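Local atomic coordinates of peptidoglycan synthase activator LpoP (Pseudomonas aeruginosa, PDB entry 6W5Q), a protein that probably activates a peptidoglycan synthase in cell wall building as a lipoprotein, here represented by its globular C-terminal domain of helices related to tetratricopeptide repeats. Residues 36-41 and 56-61; 47-52 and 83-88; 67-72 and 94-99. One frame throughout, in Å; residues are numbered along the deposited sequence.

Interaction 1 of 3, residues 36-41 and 56-61. With SO4 (sulfate ion), chain I.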
loop_
_atom_site.group_PDB
_atom_site.type_symbol
_atom_site.label_atom_id
_atom_site.label_comp_id
_atom_site.label_asym_id
_atom_site.label_seq_id
_atom_site.Cartn_x
_atom_site.Cartn_y
_atom_site.Cartn_z
ATOM N N ALA A 36 0.529 12.849 -0.195
ATOM C CA ALA A 36 1.638 13.729 -0.552
ATOM C C ALA A 36 2.901 13.369 0.227
ATOM O O ALA A 36 3.997 13.326 -0.347
ATOM C CB ALA A 36 1.259 15.186 -0.304
ATOM N N SER A 37 2.763 13.085 1.531
ATOM C CA SER A 37 3.923 12.695 2.335
ATOM C C SER A 37 4.510 11.375 1.861
ATOM O O SER A 37 5.731 11.177 1.903
ATOM C CB SER A 37 3.550 12.573 3.815
ATOM O OG SER A 37 3.114 13.796 4.359
ATOM N N LEU A 38 3.659 10.444 1.432
ATOM C CA LEU A 38 4.182 9.180 0.938
ATOM C C LEU A 38 4.809 9.338 -0.448
ATOM O O LEU A 38 5.778 8.640 -0.770
ATOM C CB LEU A 38 3.062 8.125 0.961
ATOM C CG LEU A 38 2.630 7.815 2.419
ATOM C CD1 LEU A 38 1.370 6.979 2.538
ATOM C CD2 LEU A 38 3.768 7.134 3.224
ATOM N N GLU A 39 4.303 10.252 -1.276
ATOM C CA GLU A 39 4.979 10.487 -2.549
ATOM C C GLU A 39 6.321 11.175 -2.331
ATOM O O GLU A 39 7.241 11.013 -3.137
ATOM C CB GLU A 39 4.097 11.315 -3.494
ATOM C CG GLU A 39 2.710 10.756 -3.734
ATOM C CD GLU A 39 2.675 9.693 -4.818
ATOM O OE1 GLU A 39 1.574 9.184 -5.103
ATOM O OE2 GLU A 39 3.746 9.366 -5.383
ATOM N N ARG A 40 6.462 11.931 -1.243
ATOM C CA ARG A 40 7.770 12.489 -0.917
ATOM C C ARG A 40 8.700 11.390 -0.416
ATOM O O ARG A 40 9.897 11.388 -0.728
ATOM C CB ARG A 40 7.604 13.630 0.107
ATOM C CG ARG A 40 8.897 14.410 0.453
ATOM C CD ARG A 40 8.612 15.613 1.382
ATOM N NE ARG A 40 9.648 16.656 1.361
ATOM C CZ ARG A 40 10.429 16.976 2.401
ATOM N NH1 ARG A 40 10.305 16.329 3.557
ATOM N NH2 ARG A 40 11.344 17.947 2.295
ATOM N N ALA A 41 8.158 10.423 0.331
ATOM C CA ALA A 41 8.945 9.274 0.772
ATOM C C ALA A 41 9.572 8.524 -0.407
ATOM O O ALA A 41 10.700 8.017 -0.302
ATOM C CB ALA A 41 8.057 8.338 1.598
ATOM N N ALA A 56 -0.656 2.579 -0.969
ATOM C CA ALA A 56 -1.833 1.870 -1.464
ATOM C C ALA A 56 -2.964 1.935 -0.451
ATOM O O ALA A 56 -4.135 2.041 -0.821
ATOM C CB ALA A 56 -1.473 0.414 -1.782
ATOM N N GLN A 57 -2.629 1.894 0.839
ATOM C CA GLN A 57 -3.658 1.967 1.861
ATOM C C GLN A 57 -4.396 3.300 1.823
ATOM O O GLN A 57 -5.637 3.345 1.860
ATOM C CB GLN A 57 -3.035 1.744 3.227
ATOM C CG GLN A 57 -3.002 0.303 3.636
ATOM C CD GLN A 57 -3.017 0.180 5.135
ATOM O OE1 GLN A 57 -2.001 -0.145 5.751
ATOM N NE2 GLN A 57 -4.173 0.459 5.743
ATOM N N VAL A 58 -3.643 4.401 1.761
ATOM C CA VAL A 58 -4.241 5.732 1.746
ATOM C C VAL A 58 -5.124 5.910 0.520
ATOM O O VAL A 58 -6.234 6.450 0.615
ATOM C CB VAL A 58 -3.134 6.800 1.814
ATOM C CG1 VAL A 58 -3.710 8.201 1.635
ATOM C CG2 VAL A 58 -2.425 6.680 3.135
ATOM N N ARG A 59 -4.643 5.476 -0.653
ATOM C CA ARG A 59 -5.457 5.579 -1.863
ATOM C C ARG A 59 -6.706 4.734 -1.737
ATOM O O ARG A 59 -7.795 5.151 -2.148
ATOM C CB ARG A 59 -4.677 5.131 -3.094
ATOM C CG ARG A 59 -3.370 5.868 -3.319
ATOM C CD ARG A 59 -3.398 6.657 -4.601
ATOM N NE ARG A 59 -2.210 7.495 -4.801
ATOM C CZ ARG A 59 -2.175 8.825 -4.712
ATOM N NH1 ARG A 59 -3.284 9.521 -4.433
ATOM N NH2 ARG A 59 -1.028 9.453 -4.930
ATOM N N LEU A 60 -6.558 3.520 -1.208
ATOM C CA LEU A 60 -7.730 2.686 -1.006
ATOM C C LEU A 60 -8.703 3.369 -0.054
ATOM O O LEU A 60 -9.919 3.367 -0.281
ATOM C CB LEU A 60 -7.309 1.318 -0.477
ATOM C CG LEU A 60 -8.440 0.303 -0.338
ATOM C CD1 LEU A 60 -9.180 0.126 -1.652
ATOM C CD2 LEU A 60 -7.861 -1.003 0.139
ATOM N N ALA A 61 -8.178 4.000 0.999
ATOM C CA ALA A 61 -9.057 4.677 1.934
ATOM C C ALA A 61 -9.729 5.891 1.297
ATOM O O ALA A 61 -10.828 6.261 1.705
ATOM C CB ALA A 61 -8.281 5.064 3.192
HETATM S S SO4 I . 10.781 19.291 -1.051
HETATM O O1 SO4 I . 9.329 19.476 -0.980
HETATM O O2 SO4 I . 11.295 19.472 -2.401
HETATM O O3 SO4 I . 11.461 20.220 -0.148
HETATM O O4 SO4 I . 11.100 17.930 -0.649
#
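The guanidinium of Arg59 meets the carboxylate of Glu39 at its edge. Glu39 OE1 lies close to the guanidinium plane, 9° out of it. The two planar groups are not coplanar; they are turned 41° against each other. Arg59 NH2 gives a hydrogen bond of 2.6 Å to Glu39 OE1, and this bond is part of a salt bridge. It lands on the anti lone pair of OE1, the one facing away from OE2. The N-H...O angle of 137° shows a bent bond. The arginine makes this bridge through NH2 and not in the paired, side-by-side manner, since Arg59 NE stays 4.2 Å from Glu39 OE1. A second planar group, the guanidinium of Arg40, holds a sulfate at its edge. Arg40 NE reaches sulfate O4 at 2.8 Å, and Arg40 NH2 reaches the same O4 at 3.0 Å. The ion probably comes from the crystallisation liquor, and Arg43 also binds it.

Glu39 and Arg59 start from backbone positions turned aside from the partner helix. Both chains bend at chi2, which brings their ends together at about a right angle. Beside them is an apolar contact. Leu38 CD1 touches Val58 CG2 at 3.9 Å, and both side chains are buried. The CA atoms of Leu38 and Val58 are 9.1 Å apart, so these two segments meet through side-chain ends. Helices 31-44 and 49-61 follow each other as an antiparallel helix pair, as in tetratricopeptide-type folds. Leu38 also packs on Leu19 and Ala22 of helix 13-28. Arg59 lies against Gln67 and Ala68 of helix 65-78.

The chemistry is that of one bent, single-oxygen bridge between partly exposed charges, beside the buried Leu38-Val58 pair.

Interaction 2 of 3, residues 47-52 and 83-88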
loop_
_atom_site.group_PDB
_atom_site.type_symbol
_atom_site.label_atom_id
_atom_site.label_comp_id
_atom_site.label_asym_id
_atom_site.label_seq_id
_atom_site.Cartn_x
_atom_site.Cartn_y
_atom_site.Cartn_z
ATOM N N ARG A 47 11.977 2.339 -4.102
ATOM C CA ARG A 47 11.854 0.888 -4.224
ATOM C C ARG A 47 11.462 0.253 -2.892
ATOM O O ARG A 47 11.592 -0.963 -2.723
ATOM C CB ARG A 47 13.176 0.304 -4.755
ATOM C CG ARG A 47 13.178 -1.170 -5.189
ATOM C CD ARG A 47 14.192 -2.002 -4.376
ATOM N NE ARG A 47 14.167 -3.431 -4.707
ATOM C CZ ARG A 47 13.693 -4.393 -3.913
ATOM N NH1 ARG A 47 13.719 -5.662 -4.308
ATOM N NH2 ARG A 47 13.202 -4.090 -2.718
ATOM N N GLU A 48 10.992 1.054 -1.928
ATOM C CA GLU A 48 10.649 0.541 -0.609
ATOM C C GLU A 48 9.217 0.004 -0.627
ATOM O O GLU A 48 8.273 0.803 -0.731
ATOM C CB GLU A 48 10.816 1.623 0.454
ATOM C CG GLU A 48 10.366 1.242 1.876
ATOM C CD GLU A 48 10.948 -0.072 2.396
ATOM O OE1 GLU A 48 10.226 -1.099 2.387
ATOM O OE2 GLU A 48 12.120 -0.077 2.832
ATOM N N PRO A 49 9.010 -1.306 -0.534
ATOM C CA PRO A 49 7.627 -1.820 -0.547
ATOM C C PRO A 49 6.798 -1.333 0.631
ATOM O O PRO A 49 5.576 -1.180 0.496
ATOM C CB PRO A 49 7.809 -3.339 -0.532
ATOM C CG PRO A 49 9.253 -3.578 -0.154
ATOM C CD PRO A 49 10.024 -2.365 -0.547
ATOM N N GLN A 50 7.419 -1.062 1.778
ATOM C CA GLN A 50 6.641 -0.573 2.910
ATOM C C GLN A 50 6.075 0.814 2.634
ATOM O O GLN A 50 4.963 1.132 3.072
ATOM C CB GLN A 50 7.490 -0.586 4.184
ATOM C CG GLN A 50 7.601 -1.978 4.830
ATOM C CD GLN A 50 6.738 -2.121 6.074
ATOM O OE1 GLN A 50 5.649 -1.548 6.148
ATOM N NE2 GLN A 50 7.222 -2.883 7.062
ATOM N N VAL A 51 6.794 1.637 1.878
ATOM C CA VAL A 51 6.230 2.914 1.463
ATOM C C VAL A 51 5.025 2.682 0.569
ATOM O O VAL A 51 3.962 3.289 0.757
ATOM C CB VAL A 51 7.292 3.774 0.759
ATOM C CG1 VAL A 51 6.642 5.018 0.162
ATOM C CG2 VAL A 51 8.363 4.169 1.731
ATOM N N LEU A 52 5.175 1.788 -0.413
ATOM C CA LEU A 52 4.091 1.501 -1.355
ATOM C C LEU A 52 2.889 0.895 -0.644
ATOM O O LEU A 52 1.734 1.215 -0.964
ATOM C CB LEU A 52 4.614 0.576 -2.462
ATOM C CG LEU A 52 5.692 1.313 -3.269
ATOM C CD1 LEU A 52 6.381 0.453 -4.276
ATOM C CD2 LEU A 52 5.106 2.533 -3.956
ATOM N N PRO A 83 7.613 -12.185 3.538
ATOM C CA PRO A 83 6.295 -12.833 3.411
ATOM C C PRO A 83 5.172 -12.115 4.134
ATOM O O PRO A 83 4.057 -12.030 3.600
ATOM C CB PRO A 83 6.530 -14.234 4.000
ATOM C CG PRO A 83 8.029 -14.405 4.045
ATOM C CD PRO A 83 8.589 -13.033 4.239
ATOM N N ALA A 84 5.423 -11.619 5.346
ATOM C CA ALA A 84 4.400 -10.861 6.060
ATOM C C ALA A 84 3.937 -9.670 5.239
ATOM O O ALA A 84 2.742 -9.362 5.197
ATOM C CB ALA A 84 4.939 -10.401 7.414
ATOM N N LEU A 85 4.870 -9.007 4.559
ATOM C CA LEU A 85 4.536 -7.819 3.782
ATOM C C LEU A 85 3.799 -8.188 2.503
ATOM O O LEU A 85 2.870 -7.486 2.087
ATOM C CB LEU A 85 5.815 -7.043 3.469
ATOM C CG LEU A 85 5.685 -5.705 2.737
ATOM C CD1 LEU A 85 4.579 -4.857 3.322
ATOM C CD2 LEU A 85 7.007 -4.950 2.789
ATOM N N GLN A 86 4.203 -9.284 1.861
ATOM C CA GLN A 86 3.507 -9.737 0.665
ATOM C C GLN A 86 2.078 -10.139 0.990
ATOM O O GLN A 86 1.156 -9.829 0.228
ATOM C CB GLN A 86 4.255 -10.905 0.043
ATOM C CG GLN A 86 5.715 -10.621 -0.195
ATOM C CD GLN A 86 6.470 -11.854 -0.629
ATOM O OE1 GLN A 86 7.594 -12.103 -0.187
ATOM N NE2 GLN A 86 5.862 -12.627 -1.509
ATOM N N ALA A 87 1.887 -10.849 2.109
ATOM C CA ALA A 87 0.541 -11.156 2.591
ATOM C C ALA A 87 -0.274 -9.879 2.765
ATOM O O ALA A 87 -1.422 -9.790 2.309
ATOM C CB ALA A 87 0.615 -11.932 3.913
ATOM N N GLY A 88 0.308 -8.876 3.420
ATOM C CA GLY A 88 -0.386 -7.605 3.565
ATOM C C GLY A 88 -0.763 -6.989 2.231
ATOM O O GLY A 88 -1.900 -6.548 2.035
#
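Leu85 packs on Pro49 and Gln50 through one methyl. Leu85 CD2 sits 3.8 Å from Pro49 CB and 3.9 Å from Pro49 CG, so it lies against one side of the proline ring. Leu85 CD2 is also 3.7 Å from Gln50 CG. It therefore fits between two successive residues at the first turn of helix 49-61. Leu85 CG lies anti to the backbone N (chi1 -176°), which carries the branch across to the other helix. The leucine crosses the proline at about a right angle and meets Gln50 more slantwise. Gln50 takes part with the aliphatic part of its chain; the chain then bends at chi2. The CA atoms of Gln50 and Leu85 are 7.6 Å apart.

The contact joins the starts of two helices that lie two apart in the chain. Helices 49-61 and 83-99 run in the same direction, with helix 65-78 returning between them. This is the usual order of a tetratricopeptide-type array, where antiparallel hairpins stack side by side. Here the parallel pair meets at its N-terminal ends. Pro49 also packs on Ala79 and Arg82, in the loop that leads into helix 83-99.

No hydrogen bond crosses between the two segments. Glu48 is the N-cap of helix 49-61. Glu48 OE1 accepts a hydrogen bond from the backbone N of Gln50 at 2.9 Å, with a nearly straight N-H...O angle of 165°. The oxygen uses its anti lone pair. A carboxylate at this end of a helix would probably be favoured by the helix dipole. Arg82, in the loop before helix 83-99, forms a long, weak ion pair with Glu48 OE1. Next to the cap, the guanidinium of Arg47 makes a weak hydrogen bond to the backbone O of Tyr78.

Interaction 3 of 3, residues 67-72 and 94-99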
loop_
_atom_site.group_PDB
_atom_site.type_symbol
_atom_site.label_atom_id
_atom_site.label_comp_id
_atom_site.label_asym_id
_atom_site.label_seq_id
_atom_site.Cartn_x
_atom_site.Cartn_y
_atom_site.Cartn_z
ATOM N N GLN A 67 -6.360 2.672 -8.512
ATOM C CA GLN A 67 -5.049 3.260 -8.226
ATOM C C GLN A 67 -4.303 2.465 -7.167
ATOM O O GLN A 67 -3.132 2.106 -7.353
ATOM C CB GLN A 67 -5.210 4.707 -7.754
ATOM C CG GLN A 67 -5.350 5.671 -8.870
ATOM C CD GLN A 67 -5.532 7.084 -8.374
ATOM O OE1 GLN A 67 -4.712 7.606 -7.602
ATOM N NE2 GLN A 67 -6.636 7.689 -8.751
ATOM N N ALA A 68 -4.961 2.221 -6.020
ATOM C CA ALA A 68 -4.356 1.474 -4.919
ATOM C C ALA A 68 -3.846 0.129 -5.374
ATOM O O ALA A 68 -2.798 -0.341 -4.912
ATOM C CB ALA A 68 -5.379 1.252 -3.797
ATOM N N GLU A 69 -4.605 -0.528 -6.255
ATOM C CA GLU A 69 -4.245 -1.869 -6.683
ATOM C C GLU A 69 -2.892 -1.860 -7.384
ATOM O O GLU A 69 -2.038 -2.717 -7.118
ATOM C CB GLU A 69 -5.350 -2.412 -7.595
ATOM C CG GLU A 69 -5.196 -3.868 -7.966
ATOM C CD GLU A 69 -6.113 -4.269 -9.115
ATOM O OE1 GLU A 69 -7.044 -3.501 -9.459
ATOM O OE2 GLU A 69 -5.899 -5.356 -9.679
ATOM N N GLN A 70 -2.666 -0.874 -8.256
ATOM C CA GLN A 70 -1.418 -0.834 -9.020
ATOM C C GLN A 70 -0.230 -0.476 -8.141
ATOM O O GLN A 70 0.871 -1.011 -8.324
ATOM C CB GLN A 70 -1.544 0.152 -10.183
ATOM C CG GLN A 70 -2.684 -0.186 -11.093
ATOM C CD GLN A 70 -2.560 -1.576 -11.702
ATOM O OE1 GLN A 70 -3.573 -2.230 -11.934
ATOM N NE2 GLN A 70 -1.339 -2.002 -12.026
ATOM N N VAL A 71 -0.428 0.421 -7.182
ATOM C CA VAL A 71 0.641 0.722 -6.231
ATOM C C VAL A 71 0.983 -0.515 -5.420
ATOM O O VAL A 71 2.159 -0.863 -5.258
ATOM C CB VAL A 71 0.239 1.887 -5.314
ATOM C CG1 VAL A 71 1.330 2.135 -4.256
ATOM C CG2 VAL A 71 -0.054 3.120 -6.147
ATOM N N ALA A 72 -0.040 -1.201 -4.904
ATOM C CA ALA A 72 0.206 -2.408 -4.119
ATOM C C ALA A 72 0.847 -3.502 -4.968
ATOM O O ALA A 72 1.718 -4.248 -4.490
ATOM C CB ALA A 72 -1.098 -2.908 -3.498
ATOM N N ALA A 94 -6.777 -7.635 -2.810
ATOM C CA ALA A 94 -8.105 -8.228 -2.695
ATOM C C ALA A 94 -9.149 -7.162 -2.404
ATOM O O ALA A 94 -10.231 -7.146 -3.003
ATOM C CB ALA A 94 -8.114 -9.285 -1.586
ATOM N N GLN A 95 -8.842 -6.266 -1.470
ATOM C CA GLN A 95 -9.810 -5.248 -1.084
ATOM C C GLN A 95 -10.034 -4.259 -2.203
ATOM O O GLN A 95 -11.155 -3.774 -2.386
ATOM C CB GLN A 95 -9.340 -4.539 0.177
ATOM C CG GLN A 95 -9.204 -5.466 1.347
ATOM C CD GLN A 95 -8.928 -4.719 2.607
ATOM O OE1 GLN A 95 -8.618 -5.317 3.645
ATOM N NE2 GLN A 95 -9.025 -3.391 2.538
ATOM N N ALA A 96 -8.986 -3.977 -2.978
ATOM C CA ALA A 96 -9.126 -3.097 -4.134
ATOM C C ALA A 96 -9.932 -3.757 -5.258
ATOM O O ALA A 96 -10.683 -3.076 -5.965
ATOM C CB ALA A 96 -7.738 -2.683 -4.630
ATOM N N ARG A 97 -9.768 -5.075 -5.471
ATOM C CA ARG A 97 -10.602 -5.749 -6.470
ATOM C C ARG A 97 -12.060 -5.735 -6.049
ATOM O O ARG A 97 -12.945 -5.462 -6.868
ATOM C CB ARG A 97 -10.150 -7.197 -6.690
ATOM C CG ARG A 97 -8.700 -7.347 -7.131
ATOM C CD ARG A 97 -8.451 -6.611 -8.417
ATOM N NE ARG A 97 -9.529 -6.786 -9.375
ATOM C CZ ARG A 97 -9.549 -6.218 -10.574
ATOM N NH1 ARG A 97 -8.551 -5.438 -10.949
ATOM N NH2 ARG A 97 -10.568 -6.428 -11.397
ATOM N N GLU A 98 -12.317 -6.048 -4.773
ATOM C CA GLU A 98 -13.668 -6.029 -4.212
ATOM C C GLU A 98 -14.377 -4.706 -4.480
ATOM O O GLU A 98 -15.539 -4.679 -4.901
ATOM C CB GLU A 98 -13.597 -6.276 -2.699
ATOM C CG GLU A 98 -13.521 -7.723 -2.310
ATOM C CD GLU A 98 -13.418 -7.942 -0.806
ATOM O OE1 GLU A 98 -12.878 -7.063 -0.088
ATOM O OE2 GLU A 98 -13.874 -9.009 -0.348
ATOM N N LYS A 99 -13.698 -3.590 -4.203
ATOM C CA LYS A 99 -14.342 -2.297 -4.339
ATOM C C LYS A 99 -14.549 -1.934 -5.796
ATOM O O LYS A 99 -15.351 -1.040 -6.088
ATOM C CB LYS A 99 -13.522 -1.225 -3.612
ATOM C CG LYS A 99 -13.447 -1.472 -2.108
ATOM C CD LYS A 99 -12.796 -0.318 -1.386
ATOM C CE LYS A 99 -12.850 -0.500 0.120
ATOM N NZ LYS A 99 -12.449 0.767 0.802
#
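Glu69 and Arg97 meet with their flat groups almost perpendicular, the carboxylate and guanidinium planes being 80° apart. One nitrogen serves both oxygens. Arg97 NH1 is 2.9 Å from Glu69 OE1 and 2.9 Å from Glu69 OE2, in a forked salt bridge. It meets both oxygens on their syn sides. The bond to OE2 is the straighter, at 157° against 131°. The two side chains reach this point differently. Glu69 is stretched, with CG anti to the backbone N and the rest extended. Arg97 folds back through bends at chi2 and chi3, which brings Arg97 CD within 3.1 Å of Glu69 OE2. Nearer the backbones, Glu69 CB touches Ala96 CB at 3.8 Å. The small alanine goes with a close approach of the helices, 5.6 Å between the CA atoms of Glu69 and Ala96.

The charges have further partners: Glu69 OE2 bridges to Arg73, Glu69 OE1 accepts from Gln100 NE2, and Arg97 NE pairs with Asp102. The contact joins antiparallel helices 65-78 and 83-99. Helix 49-61 packs on one side through Leu60, which touches Ala68, and helix 103-114 covers Ala94 of helix 83-99.

From the N terminus, interaction 1 closes first. It folds helix 31-44 against helix 49-61 across a short loop. Interaction 2 opens inside that span, at 47-52, and closes at 83-88, so the two cross. It joins helix 49-61 to helix 83-99, skipping helix 65-78 in the chain. Interaction 3 opens at 67-72, after interaction 1 has closed, and closes at 94-99. It follows interaction 1 in series and crosses interaction 2. Helix 49-61 is shared by interactions 1 and 2, and helix 83-99 by interactions 2 and 3. Together they tie four successive helices into one array. Ala41 touches Val51, and Leu52 touches Val71 between them.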